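Local coordinates for protein ultraspiracle (PDB 1HG4) that acts as a nuclear hormone receptor and transcription factor, its ligand-binding domain held in an inactive conformation with a phospholipid in its pocket, at residues R13-E18 and D174-S179; G26-T31 and Q59-V64; L30-V35 and R256-L261; E65-M70 and I184-P189. All blocks are in the same frame, centred on the assembly; numbering follows the deposited sequence.

Contact 1: R13-E18 and D174-S179; sequences RIIEAE and DRRELS
I15 pushes its CD1 methyl against the guanidinium of R175, resting 3.7 Å above the plane and over its centre, and its CG1 comes within 4.1 Å of R176 NE. A salt bridge meets the same guanidinium near its plane: R175 NH2 lies 2.5 Å from E18 OE1, with an N-H...O angle of 142°. The nitrogen comes from above the carboxylate plane, and the two flat groups stand nearly perpendicular. R175 gets there with CG anti to the backbone N (chi1 -176°) and a bend at chi2, with CG also 3.9 Å from I15 CD1. R175 thus illustrates two modes of recognition, an aliphatic cover and an acidic mate. S179 faces the E18 carboxylate, but its hydroxyl is placed too uncertainly for the apparent bond to E18 OE2 to carry weight. K182 also pairs with E18 OE1, and two cations would probably keep that acid ionised. A capping box starts the second helix, E177 N donating to D174 OD1 at 2.6 Å and D174 N to E177 OE1 at 3.1 Å. Segments 13-18 and 175-179 of helices 11-24 and 175-186 cross at 85°, with Y66 of helix 46-68 packed on E18 and H214 of helix 197-218 on R176.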
loop_
_atom_site.group_PDB
_atom_site.type_symbol
_atom_site.label_atom_id
_atom_site.label_comp_id
_atom_site.label_asym_id
_atom_site.label_seq_id
_atom_site.Cartn_x
_atom_site.Cartn_y
_atom_site.Cartn_z
ATOM N N ARG A 13 -14.113 -14.193 12.812
ATOM C CA ARG A 13 -14.192 -12.929 13.534
ATOM C C ARG A 13 -15.130 -11.982 12.804
ATOM O O ARG A 13 -15.816 -11.155 13.415
ATOM C CB ARG A 13 -12.808 -12.295 13.660
ATOM C CG ARG A 13 -12.542 -11.656 15.024
ATOM C CD ARG A 13 -12.793 -12.663 16.141
ATOM N NE ARG A 13 -11.662 -12.803 17.058
ATOM C CZ ARG A 13 -11.629 -13.676 18.063
ATOM N NH1 ARG A 13 -12.664 -14.482 18.270
ATOM N NH2 ARG A 13 -10.571 -13.747 18.865
ATOM N N ILE A 14 -15.161 -12.109 11.487
ATOM C CA ILE A 14 -16.030 -11.272 10.687
ATOM C C ILE A 14 -17.474 -11.739 10.844
ATOM O O ILE A 14 -18.399 -10.937 10.856
ATOM C CB ILE A 14 -15.626 -11.324 9.218
ATOM C CG1 ILE A 14 -14.211 -10.762 9.066
ATOM C CG2 ILE A 14 -16.616 -10.541 8.391
ATOM C CD1 ILE A 14 -13.673 -10.848 7.669
ATOM N N ILE A 15 -17.658 -13.046 10.967
ATOM C CA ILE A 15 -18.981 -13.615 11.140
ATOM C C ILE A 15 -19.551 -13.154 12.475
ATOM O O ILE A 15 -20.707 -12.746 12.563
ATOM C CB ILE A 15 -18.936 -15.173 11.100
ATOM C CG1 ILE A 15 -19.002 -15.656 9.648
ATOM C CG2 ILE A 15 -20.108 -15.772 11.881
ATOM C CD1 ILE A 15 -20.331 -15.356 8.974
ATOM N N GLU A 16 -18.726 -13.205 13.507
ATOM C CA GLU A 16 -19.159 -12.805 14.832
ATOM C C GLU A 16 -19.673 -11.368 14.870
ATOM O O GLU A 16 -20.640 -11.064 15.565
ATOM C CB GLU A 16 -18.015 -12.971 15.830
ATOM C CG GLU A 16 -18.496 -13.031 17.269
ATOM C CD GLU A 16 -17.409 -13.439 18.234
ATOM O OE1 GLU A 16 -16.512 -12.608 18.502
ATOM O OE2 GLU A 16 -17.454 -14.594 18.715
ATOM N N ALA A 17 -19.020 -10.484 14.128
ATOM C CA ALA A 17 -19.427 -9.091 14.080
ATOM C C ALA A 17 -20.837 -8.955 13.493
ATOM O O ALA A 17 -21.690 -8.269 14.053
ATOM C CB ALA A 17 -18.438 -8.289 13.241
ATOM N N GLU A 18 -21.074 -9.612 12.363
ATOM C CA GLU A 18 -22.367 -9.551 11.708
ATOM C C GLU A 18 -23.457 -10.061 12.623
ATOM O O GLU A 18 -24.440 -9.367 12.881
ATOM C CB GLU A 18 -22.370 -10.401 10.443
ATOM C CG GLU A 18 -21.563 -9.843 9.291
ATOM C CD GLU A 18 -21.513 -10.810 8.121
ATOM O OE1 GLU A 18 -22.585 -11.277 7.682
ATOM O OE2 GLU A 18 -20.404 -11.104 7.637
ATOM N N ASP A 174 -22.159 -19.675 0.222
ATOM C CA ASP A 174 -22.441 -19.975 1.612
ATOM C C ASP A 174 -22.308 -18.726 2.476
ATOM O O ASP A 174 -21.848 -17.681 2.007
ATOM C CB ASP A 174 -21.534 -21.109 2.119
ATOM C CG ASP A 174 -20.061 -20.745 2.111
ATOM O OD1 ASP A 174 -19.713 -19.598 2.466
ATOM O OD2 ASP A 174 -19.236 -21.622 1.766
ATOM N N ARG A 175 -22.709 -18.852 3.736
ATOM C CA ARG A 175 -22.671 -17.738 4.671
ATOM C C ARG A 175 -21.273 -17.160 4.865
ATOM O O ARG A 175 -21.119 -15.953 5.082
ATOM C CB ARG A 175 -23.246 -18.163 6.031
ATOM C CG ARG A 175 -23.317 -17.023 7.036
ATOM C CD ARG A 175 -24.370 -15.996 6.632
ATOM N NE ARG A 175 -24.103 -14.676 7.194
ATOM C CZ ARG A 175 -23.965 -14.424 8.492
ATOM N NH1 ARG A 175 -24.068 -15.405 9.380
ATOM N NH2 ARG A 175 -23.721 -13.189 8.907
ATOM N N ARG A 176 -20.258 -18.014 4.788
ATOM C CA ARG A 176 -18.891 -17.559 4.958
ATOM C C ARG A 176 -18.453 -16.729 3.764
ATOM O O ARG A 176 -17.799 -15.704 3.914
ATOM C CB ARG A 176 -17.946 -18.749 5.151
ATOM C CG ARG A 176 -17.506 -18.969 6.607
ATOM C CD ARG A 176 -18.320 -20.029 7.331
ATOM N NE ARG A 176 -18.621 -19.635 8.707
ATOM C CZ ARG A 176 -19.399 -20.328 9.537
ATOM N NH1 ARG A 176 -19.954 -21.469 9.138
ATOM N NH2 ARG A 176 -19.654 -19.860 10.752
ATOM N N GLU A 177 -18.817 -17.156 2.568
ATOM C CA GLU A 177 -18.446 -16.393 1.382
ATOM C C GLU A 177 -19.158 -15.039 1.309
ATOM O O GLU A 177 -18.577 -14.073 0.819
ATOM C CB GLU A 177 -18.728 -17.219 0.125
ATOM C CG GLU A 177 -18.071 -18.578 0.211
ATOM C CD GLU A 177 -18.310 -19.441 -0.992
ATOM O OE1 GLU A 177 -19.480 -19.596 -1.396
ATOM O OE2 GLU A 177 -17.321 -19.977 -1.529
ATOM N N LEU A 178 -20.398 -14.954 1.806
ATOM C CA LEU A 178 -21.125 -13.679 1.776
ATOM C C LEU A 178 -20.490 -12.685 2.758
ATOM O O LEU A 178 -20.380 -11.490 2.470
ATOM C CB LEU A 178 -22.608 -13.872 2.132
ATOM C CG LEU A 178 -23.402 -12.552 2.110
ATOM C CD1 LEU A 178 -23.694 -12.137 0.654
ATOM C CD2 LEU A 178 -24.688 -12.711 2.915
ATOM N N SER A 179 -20.085 -13.185 3.924
ATOM C CA SER A 179 -19.422 -12.341 4.905
ATOM C C SER A 179 -18.158 -11.747 4.295
ATOM O O SER A 179 -17.864 -10.574 4.510
ATOM C CB SER A 179 -19.045 -13.142 6.137
ATOM O OG SER A 179 -20.206 -13.515 6.839
#

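Contact 2: G26-T31 and Q59-V64; sequences GDRALT and QLFQMV
F61 sends its ring out with CG anti to the backbone N (chi1 -173°), which lays the aromatic face under R28 CB. The result is a CH-pi contact, R28 CB standing 3.5 Å from the centroid of the F61 ring and close to its normal. The guanidinium leads away, toward the P271 and P272 region. At the root of the ring, A29 CA packs on F61 CB at 3.6 Å, and L30 CB meets L60 CB at 3.9 Å. Putting an alanine at F61 would probably leave the aliphatic base of R28 without its aromatic platform and the loop less firmly held on the helix. A water forms the polar link: it accepts from Q62 NE2 at 3.0 Å and donates to G26 O at 2.9 Å and R28 O at 2.6 Å. Chemically, loop 26-31 meets residues 59-64 by dispersion and CH-pi contact, with solvent serving two of its backbone carbonyls; D27 with K58 and L30 with N57 add direct polar ties to the same helix.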
loop_
_atom_site.group_PDB
_atom_site.type_symbol
_atom_site.label_atom_id
_atom_site.label_comp_id
_atom_site.label_asym_id
_atom_site.label_seq_id
_atom_site.Cartn_x
_atom_site.Cartn_y
_atom_site.Cartn_z
ATOM N N GLY A 26 -31.335 -4.610 19.467
ATOM C CA GLY A 26 -32.751 -4.521 19.758
ATOM C C GLY A 26 -33.510 -3.747 18.689
ATOM O O GLY A 26 -33.457 -4.080 17.492
ATOM N N ASP A 27 -34.200 -2.699 19.133
ATOM C CA ASP A 27 -34.991 -1.853 18.246
ATOM C C ASP A 27 -34.348 -0.504 17.905
ATOM O O ASP A 27 -34.978 0.339 17.264
ATOM C CB ASP A 27 -36.375 -1.619 18.858
ATOM C CG ASP A 27 -37.241 -2.855 18.808
ATOM O OD1 ASP A 27 -37.415 -3.405 17.697
ATOM O OD2 ASP A 27 -37.749 -3.276 19.871
ATOM N N ARG A 28 -33.104 -0.294 18.333
ATOM C CA ARG A 28 -32.412 0.961 18.045
ATOM C C ARG A 28 -32.313 1.146 16.526
ATOM O O ARG A 28 -32.161 0.181 15.778
ATOM C CB ARG A 28 -31.018 0.951 18.688
ATOM C CG ARG A 28 -31.031 1.097 20.203
ATOM C CD ARG A 28 -29.905 0.294 20.851
ATOM N NE ARG A 28 -29.791 0.520 22.293
ATOM C CZ ARG A 28 -29.341 1.648 22.838
ATOM N NH1 ARG A 28 -28.962 2.657 22.059
ATOM N NH2 ARG A 28 -29.259 1.770 24.160
ATOM N N ALA A 29 -32.393 2.389 16.072
ATOM C CA ALA A 29 -32.349 2.660 14.648
ATOM C C ALA A 29 -31.740 3.999 14.313
ATOM O O ALA A 29 -31.809 4.947 15.093
ATOM C CB ALA A 29 -33.767 2.594 14.072
ATOM N N LEU A 30 -31.132 4.058 13.134
ATOM C CA LEU A 30 -30.528 5.280 12.605
ATOM C C LEU A 30 -31.636 5.782 11.668
ATOM O O LEU A 30 -31.875 5.205 10.599
ATOM C CB LEU A 30 -29.251 4.931 11.816
ATOM C CG LEU A 30 -28.382 5.977 11.124
ATOM C CD1 LEU A 30 -29.117 7.291 10.999
ATOM C CD2 LEU A 30 -27.102 6.161 11.904
ATOM N N THR A 31 -32.327 6.840 12.073
ATOM C CA THR A 31 -33.428 7.356 11.269
ATOM C C THR A 31 -32.986 8.230 10.084
ATOM O O THR A 31 -32.957 9.457 10.178
ATOM C CB THR A 31 -34.413 8.156 12.147
ATOM O OG1 THR A 31 -33.737 9.291 12.696
ATOM C CG2 THR A 31 -34.921 7.302 13.295
ATOM N N GLN A 59 -31.602 -1.607 10.265
ATOM C CA GLN A 59 -30.478 -2.301 9.661
ATOM C C GLN A 59 -29.285 -1.362 9.556
ATOM O O GLN A 59 -28.134 -1.805 9.614
ATOM C CB GLN A 59 -30.865 -2.846 8.282
ATOM C CG GLN A 59 -31.934 -3.934 8.359
ATOM C CD GLN A 59 -32.211 -4.589 7.027
ATOM O OE1 GLN A 59 -31.674 -4.183 5.989
ATOM N NE2 GLN A 59 -33.056 -5.613 7.042
ATOM N N LEU A 60 -29.563 -0.065 9.417
ATOM C CA LEU A 60 -28.505 0.933 9.332
ATOM C C LEU A 60 -27.793 1.035 10.677
ATOM O O LEU A 60 -26.560 1.073 10.739
ATOM C CB LEU A 60 -29.070 2.298 8.947
ATOM C CG LEU A 60 -29.118 2.647 7.462
ATOM C CD1 LEU A 60 -29.803 4.000 7.287
ATOM C CD2 LEU A 60 -27.697 2.690 6.890
ATOM N N PHE A 61 -28.578 1.085 11.750
ATOM C CA PHE A 61 -28.020 1.169 13.094
ATOM C C PHE A 61 -27.109 -0.030 13.317
ATOM O O PHE A 61 -25.985 0.106 13.790
ATOM C CB PHE A 61 -29.131 1.154 14.151
ATOM C CG PHE A 61 -28.634 1.398 15.548
ATOM C CD1 PHE A 61 -28.210 0.337 16.343
ATOM C CD2 PHE A 61 -28.541 2.696 16.054
ATOM C CE1 PHE A 61 -27.697 0.569 17.628
ATOM C CE2 PHE A 61 -28.028 2.935 17.340
ATOM C CZ PHE A 61 -27.608 1.871 18.123
ATOM N N GLN A 62 -27.624 -1.206 12.977
ATOM C CA GLN A 62 -26.892 -2.448 13.135
ATOM C C GLN A 62 -25.606 -2.444 12.329
ATOM O O GLN A 62 -24.569 -2.923 12.800
ATOM C CB GLN A 62 -27.784 -3.624 12.724
ATOM C CG GLN A 62 -28.874 -3.934 13.744
ATOM C CD GLN A 62 -30.031 -4.720 13.154
ATOM O OE1 GLN A 62 -29.837 -5.682 12.413
ATOM N NE2 GLN A 62 -31.254 -4.316 13.500
ATOM N N MET A 63 -25.676 -1.882 11.127
ATOM C CA MET A 63 -24.524 -1.805 10.241
ATOM C C MET A 63 -23.386 -1.048 10.892
ATOM O O MET A 63 -22.230 -1.472 10.829
ATOM C CB MET A 63 -24.904 -1.114 8.934
ATOM C CG MET A 63 -23.754 -1.053 7.946
ATOM S SD MET A 63 -24.097 0.047 6.581
ATOM C CE MET A 63 -25.578 -0.768 5.892
ATOM N N VAL A 64 -23.717 0.079 11.509
ATOM C CA VAL A 64 -22.716 0.899 12.182
ATOM C C VAL A 64 -22.025 0.098 13.288
ATOM O O VAL A 64 -20.804 0.131 13.404
ATOM C CB VAL A 64 -23.360 2.183 12.775
ATOM C CG1 VAL A 64 -22.366 2.917 13.651
ATOM C CG2 VAL A 64 -23.833 3.079 11.642
HETATM O O HOH W 1 -32.138 -2.389 15.588
#

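Contact 3: L30-V35 and R256-L261; sequences LTFLRV and RPLEEL
F32 and L258 form the close-packed part of this contact. The L258 CD1 methyl sits 3.6 Å above the F32 ring plane, displaced toward the rim, in a CH-pi contact whose side chains meet at about a right angle. The ring is carried there with CG anti to the backbone N (chi1 -178°). R256 O lies in the ring plane at the F32 edge, 4.0 Å from CE1, and L261 CD2 touches F32 CD1 at 4.0 Å. L30, already engaged with helix 46-68, lays its branches against L261, its CD2 being 3.7 Å from L261 O. With F32 cut back to an alanine, a gap would probably open beneath the L258 methyl and L261 would lose an apolar neighbour. The other margin is looser and faces solvent: R256 is exposed and turns its guanidinium to acids of helix 258-266, which follows, NH1 bonding E260 OE1 at 2.8 Å in the guanidinium plane, and NH2 pairing with E264. Across from it T31 centres an inverse gamma turn, closed by a weak bond. A C-terminal helix lying against the loop between the first two helices is consistent with the inactive, antagonist-like placement of the activation helix in nuclear receptor ligand-binding domains.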
loop_
_atom_site.group_PDB
_atom_site.type_symbol
_atom_site.label_atom_id
_atom_site.label_comp_id
_atom_site.label_asym_id
_atom_site.label_seq_id
_atom_site.Cartn_x
_atom_site.Cartn_y
_atom_site.Cartn_z
ATOM N N LEU A 30 -31.132 4.058 13.134
ATOM C CA LEU A 30 -30.528 5.280 12.605
ATOM C C LEU A 30 -31.636 5.782 11.668
ATOM O O LEU A 30 -31.875 5.205 10.599
ATOM C CB LEU A 30 -29.251 4.931 11.816
ATOM C CG LEU A 30 -28.382 5.977 11.124
ATOM C CD1 LEU A 30 -29.117 7.291 10.999
ATOM C CD2 LEU A 30 -27.102 6.161 11.904
ATOM N N THR A 31 -32.327 6.840 12.073
ATOM C CA THR A 31 -33.428 7.356 11.269
ATOM C C THR A 31 -32.986 8.230 10.084
ATOM O O THR A 31 -32.957 9.457 10.178
ATOM C CB THR A 31 -34.413 8.156 12.147
ATOM O OG1 THR A 31 -33.737 9.291 12.696
ATOM C CG2 THR A 31 -34.921 7.302 13.295
ATOM N N PHE A 32 -32.640 7.589 8.972
ATOM C CA PHE A 32 -32.241 8.308 7.778
ATOM C C PHE A 32 -33.433 8.382 6.806
ATOM O O PHE A 32 -33.665 9.405 6.154
ATOM C CB PHE A 32 -31.065 7.602 7.097
ATOM C CG PHE A 32 -30.557 8.323 5.874
ATOM C CD1 PHE A 32 -30.261 9.674 5.927
ATOM C CD2 PHE A 32 -30.382 7.652 4.680
ATOM C CE1 PHE A 32 -29.799 10.348 4.797
ATOM C CE2 PHE A 32 -29.922 8.315 3.544
ATOM C CZ PHE A 32 -29.631 9.663 3.601
ATOM N N LEU A 33 -34.176 7.285 6.703
ATOM C CA LEU A 33 -35.329 7.245 5.824
ATOM C C LEU A 33 -36.574 7.578 6.620
ATOM O O LEU A 33 -36.657 7.300 7.816
ATOM C CB LEU A 33 -35.489 5.857 5.197
ATOM C CG LEU A 33 -34.566 5.448 4.047
ATOM C CD1 LEU A 33 -33.138 5.597 4.451
ATOM C CD2 LEU A 33 -34.849 4.015 3.660
ATOM N N ARG A 34 -37.537 8.184 5.941
ATOM C CA ARG A 34 -38.808 8.552 6.536
ATOM C C ARG A 34 -39.602 9.348 5.516
ATOM O O ARG A 34 -39.035 10.036 4.658
ATOM C CB ARG A 34 -38.611 9.382 7.808
ATOM C CG ARG A 34 -37.740 10.584 7.617
ATOM C CD ARG A 34 -38.114 11.668 8.596
ATOM N NE ARG A 34 -37.254 12.836 8.414
ATOM C CZ ARG A 34 -36.105 13.029 9.054
ATOM N NH1 ARG A 34 -35.672 12.130 9.937
ATOM N NH2 ARG A 34 -35.389 14.122 8.801
ATOM N N VAL A 35 -40.920 9.244 5.602
ATOM C CA VAL A 35 -41.783 9.941 4.665
ATOM C C VAL A 35 -42.245 11.250 5.283
ATOM O O VAL A 35 -42.802 11.264 6.374
ATOM C CB VAL A 35 -42.987 9.026 4.239
ATOM C CG1 VAL A 35 -43.432 8.168 5.398
ATOM C CG2 VAL A 35 -44.144 9.858 3.734
ATOM N N ARG A 256 -31.062 15.916 7.375
ATOM C CA ARG A 256 -29.721 15.840 7.941
ATOM C C ARG A 256 -28.870 14.891 7.097
ATOM O O ARG A 256 -29.305 13.794 6.744
ATOM C CB ARG A 256 -29.771 15.341 9.381
ATOM C CG ARG A 256 -28.648 15.873 10.225
ATOM C CD ARG A 256 -29.201 16.571 11.435
ATOM N NE ARG A 256 -29.395 15.663 12.558
ATOM C CZ ARG A 256 -28.407 15.218 13.328
ATOM N NH1 ARG A 256 -27.159 15.601 13.091
ATOM N NH2 ARG A 256 -28.669 14.395 14.340
ATOM N N PRO A 257 -27.645 15.312 6.747
ATOM C CA PRO A 257 -26.759 14.467 5.937
ATOM C C PRO A 257 -26.354 13.206 6.694
ATOM O O PRO A 257 -25.961 13.265 7.861
ATOM C CB PRO A 257 -25.576 15.384 5.653
ATOM C CG PRO A 257 -25.524 16.242 6.887
ATOM C CD PRO A 257 -26.976 16.571 7.123
ATOM N N LEU A 258 -26.462 12.070 6.012
ATOM C CA LEU A 258 -26.145 10.767 6.585
ATOM C C LEU A 258 -24.796 10.769 7.293
ATOM O O LEU A 258 -24.638 10.129 8.336
ATOM C CB LEU A 258 -26.179 9.702 5.483
ATOM C CG LEU A 258 -26.059 8.209 5.827
ATOM C CD1 LEU A 258 -27.146 7.773 6.800
ATOM C CD2 LEU A 258 -26.148 7.409 4.533
ATOM N N GLU A 259 -23.825 11.487 6.732
ATOM C CA GLU A 259 -22.497 11.573 7.345
ATOM C C GLU A 259 -22.614 11.914 8.831
ATOM O O GLU A 259 -21.969 11.285 9.674
ATOM C CB GLU A 259 -21.645 12.654 6.676
ATOM C CG GLU A 259 -21.150 12.340 5.280
ATOM C CD GLU A 259 -22.261 12.328 4.254
ATOM O OE1 GLU A 259 -23.222 13.126 4.395
ATOM O OE2 GLU A 259 -22.163 11.529 3.294
ATOM N N GLU A 260 -23.440 12.912 9.141
ATOM C CA GLU A 260 -23.634 13.340 10.519
ATOM C C GLU A 260 -24.215 12.236 11.383
ATOM O O GLU A 260 -23.761 12.013 12.501
ATOM C CB GLU A 260 -24.549 14.559 10.576
ATOM C CG GLU A 260 -23.873 15.875 10.243
ATOM C CD GLU A 260 -24.850 17.041 10.259
ATOM O OE1 GLU A 260 -25.656 17.129 11.219
ATOM O OE2 GLU A 260 -24.809 17.867 9.318
ATOM N N LEU A 261 -25.217 11.540 10.862
ATOM C CA LEU A 261 -25.860 10.477 11.615
ATOM C C LEU A 261 -24.868 9.365 11.952
ATOM O O LEU A 261 -24.883 8.829 13.059
ATOM C CB LEU A 261 -27.058 9.930 10.830
ATOM C CG LEU A 261 -28.264 10.868 10.606
ATOM C CD1 LEU A 261 -27.830 12.151 9.930
ATOM C CD2 LEU A 261 -29.290 10.177 9.733
#

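Contact 4: E65-M70 and I184-P189; sequences EYARMM and IILYNP
L186 leads into the contact from the last turn of helix 175-186, reaching across with a single methyl. Its CG is anti to the backbone N (chi1 -179°), which extends CD2 into a nest of three side chains: M70 CG at 4.0 Å, Y66 CE2 at 4.2 Å and A67 CB at 4.3 Å. L186 and M70 slide past each other in opposite directions, and M70 CG also lies over one face of the Y66 ring, offset toward its rim. Next comes Y187, where the helix ends and the chain folds through an inverse gamma turn. Its ring reaches M70 obliquely, Y187 OH lying 3.7 Å from M70 CB and Y187 CE2 4.1 Å from M70 CE. The methionine can serve both partners because it is bent at chi2 and chi3, curling its thioether back instead of reaching straight out. The turn is recorded in the backbone, N188 N bonding L186 O at 2.8 Å, before the chain passes on toward helix 197-218. Between the two segments the chemistry is largely apolar, a buried junction of leucine, methionine, alanine and aromatic carbon; the phenol oxygen of Y187 is satisfied by the carbonyl of P71, so its burial need not leave a polar group without a partner.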
loop_
_atom_site.group_PDB
_atom_site.type_symbol
_atom_site.label_atom_id
_atom_site.label_comp_id
_atom_site.label_asym_id
_atom_site.label_seq_id
_atom_site.Cartn_x
_atom_site.Cartn_y
_atom_site.Cartn_z
ATOM N N GLU A 65 -22.804 -0.641 14.080
ATOM C CA GLU A 65 -22.230 -1.441 15.159
ATOM C C GLU A 65 -21.432 -2.594 14.583
ATOM O O GLU A 65 -20.454 -3.052 15.179
ATOM C CB GLU A 65 -23.321 -1.958 16.087
ATOM C CG GLU A 65 -24.054 -0.847 16.849
ATOM C CD GLU A 65 -23.125 0.147 17.527
ATOM O OE1 GLU A 65 -22.141 -0.268 18.179
ATOM O OE2 GLU A 65 -23.382 1.356 17.414
ATOM N N TYR A 66 -21.847 -3.057 13.413
ATOM C CA TYR A 66 -21.143 -4.134 12.716
ATOM C C TYR A 66 -19.731 -3.663 12.360
ATOM O O TYR A 66 -18.753 -4.338 12.688
ATOM C CB TYR A 66 -21.913 -4.507 11.447
ATOM C CG TYR A 66 -21.079 -5.087 10.335
ATOM C CD1 TYR A 66 -20.519 -6.361 10.437
ATOM C CD2 TYR A 66 -20.872 -4.365 9.156
ATOM C CE1 TYR A 66 -19.772 -6.909 9.378
ATOM C CE2 TYR A 66 -20.131 -4.899 8.099
ATOM C CZ TYR A 66 -19.590 -6.167 8.210
ATOM O OH TYR A 66 -18.914 -6.682 7.130
ATOM N N ALA A 67 -19.634 -2.508 11.699
ATOM C CA ALA A 67 -18.343 -1.942 11.311
ATOM C C ALA A 67 -17.501 -1.640 12.548
ATOM O O ALA A 67 -16.287 -1.796 12.547
ATOM C CB ALA A 67 -18.552 -0.664 10.502
ATOM N N ARG A 68 -18.160 -1.226 13.618
ATOM C CA ARG A 68 -17.447 -0.906 14.841
ATOM C C ARG A 68 -16.668 -2.106 15.392
ATOM O O ARG A 68 -15.610 -1.939 16.000
ATOM C CB ARG A 68 -18.431 -0.392 15.893
ATOM C CG ARG A 68 -17.841 -0.330 17.278
ATOM C CD ARG A 68 -18.071 1.002 17.914
ATOM N NE ARG A 68 -19.474 1.287 18.189
ATOM C CZ ARG A 68 -19.906 2.502 18.504
ATOM N NH1 ARG A 68 -19.037 3.500 18.574
ATOM N NH2 ARG A 68 -21.191 2.726 18.731
ATOM N N MET A 69 -17.201 -3.305 15.176
ATOM C CA MET A 69 -16.574 -4.532 15.652
ATOM C C MET A 69 -15.707 -5.202 14.601
ATOM O O MET A 69 -15.140 -6.260 14.855
ATOM C CB MET A 69 -17.636 -5.537 16.130
ATOM C CG MET A 69 -18.330 -5.142 17.427
ATOM S SD MET A 69 -19.512 -6.377 17.977
ATOM C CE MET A 69 -20.956 -5.882 16.951
ATOM N N MET A 70 -15.616 -4.603 13.420
ATOM C CA MET A 70 -14.792 -5.187 12.364
ATOM C C MET A 70 -13.328 -4.875 12.631
ATOM O O MET A 70 -12.988 -3.775 13.080
ATOM C CB MET A 70 -15.215 -4.666 10.988
ATOM C CG MET A 70 -16.460 -5.348 10.422
ATOM S SD MET A 70 -16.220 -7.107 9.890
ATOM C CE MET A 70 -15.649 -6.884 8.216
ATOM N N ILE A 184 -15.150 -7.135 1.845
ATOM C CA ILE A 184 -14.404 -6.571 0.714
ATOM C C ILE A 184 -15.028 -5.213 0.376
ATOM O O ILE A 184 -14.314 -4.244 0.079
ATOM C CB ILE A 184 -14.452 -7.522 -0.538
ATOM C CG1 ILE A 184 -13.594 -8.747 -0.282
ATOM C CG2 ILE A 184 -13.969 -6.813 -1.808
ATOM C CD1 ILE A 184 -13.965 -9.903 -1.134
ATOM N N ILE A 185 -16.360 -5.150 0.446
ATOM C CA ILE A 185 -17.103 -3.933 0.154
ATOM C C ILE A 185 -16.793 -2.846 1.162
ATOM O O ILE A 185 -16.456 -1.720 0.786
ATOM C CB ILE A 185 -18.627 -4.200 0.149
ATOM C CG1 ILE A 185 -18.982 -5.127 -1.013
ATOM C CG2 ILE A 185 -19.395 -2.899 0.031
ATOM C CD1 ILE A 185 -20.410 -5.614 -0.981
ATOM N N LEU A 186 -16.916 -3.175 2.442
ATOM C CA LEU A 186 -16.638 -2.214 3.512
ATOM C C LEU A 186 -15.245 -1.602 3.387
ATOM O O LEU A 186 -15.103 -0.383 3.366
ATOM C CB LEU A 186 -16.758 -2.887 4.888
ATOM C CG LEU A 186 -16.513 -1.972 6.095
ATOM C CD1 LEU A 186 -17.582 -0.881 6.143
ATOM C CD2 LEU A 186 -16.544 -2.789 7.379
ATOM N N TYR A 187 -14.227 -2.455 3.306
ATOM C CA TYR A 187 -12.825 -2.013 3.202
ATOM C C TYR A 187 -12.487 -1.475 1.806
ATOM O O TYR A 187 -11.710 -2.087 1.061
ATOM C CB TYR A 187 -11.878 -3.179 3.532
ATOM C CG TYR A 187 -11.999 -3.712 4.947
ATOM C CD1 TYR A 187 -11.965 -2.854 6.037
ATOM C CD2 TYR A 187 -12.113 -5.077 5.193
ATOM C CE1 TYR A 187 -12.037 -3.345 7.344
ATOM C CE2 TYR A 187 -12.188 -5.575 6.492
ATOM C CZ TYR A 187 -12.147 -4.697 7.561
ATOM O OH TYR A 187 -12.203 -5.160 8.860
ATOM N N ASN A 188 -13.049 -0.318 1.468
ATOM C CA ASN A 188 -12.845 0.278 0.153
ATOM C C ASN A 188 -11.895 1.476 0.260
ATOM O O ASN A 188 -12.255 2.529 0.780
ATOM C CB ASN A 188 -14.208 0.686 -0.419
ATOM C CG ASN A 188 -14.114 1.316 -1.798
ATOM O OD1 ASN A 188 -15.130 1.714 -2.372
ATOM N ND2 ASN A 188 -12.908 1.419 -2.333
ATOM N N PRO A 189 -10.663 1.324 -0.250
ATOM C CA PRO A 189 -9.641 2.370 -0.212
ATOM C C PRO A 189 -9.676 3.421 -1.313
ATOM O O PRO A 189 -8.943 4.403 -1.249
ATOM C CB PRO A 189 -8.352 1.565 -0.268
ATOM C CG PRO A 189 -8.711 0.487 -1.267
ATOM C CD PRO A 189 -10.112 0.073 -0.819
#

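Overall arrangement
From the N terminus, helix 11-24 opens contact 1, which closes only at helix 175-186. Contact 2 follows and is nested inside that loop, returning from the segment after the first helix to helix 46-68. Contact 3 starts from the same stretch, sharing L30 and T31, but runs on to the C-terminal helix 258-266, so it crosses contact 1 and encloses contact 4. Contact 4 continues along helix 46-68 where contact 2 stops, and crosses contact 1; the two touch through E18 and Y66. Contacts 1 and 3 lie on opposite sides of the chain's centre, about 27 Å apart between centres, with helix 46-68 running between the two ends.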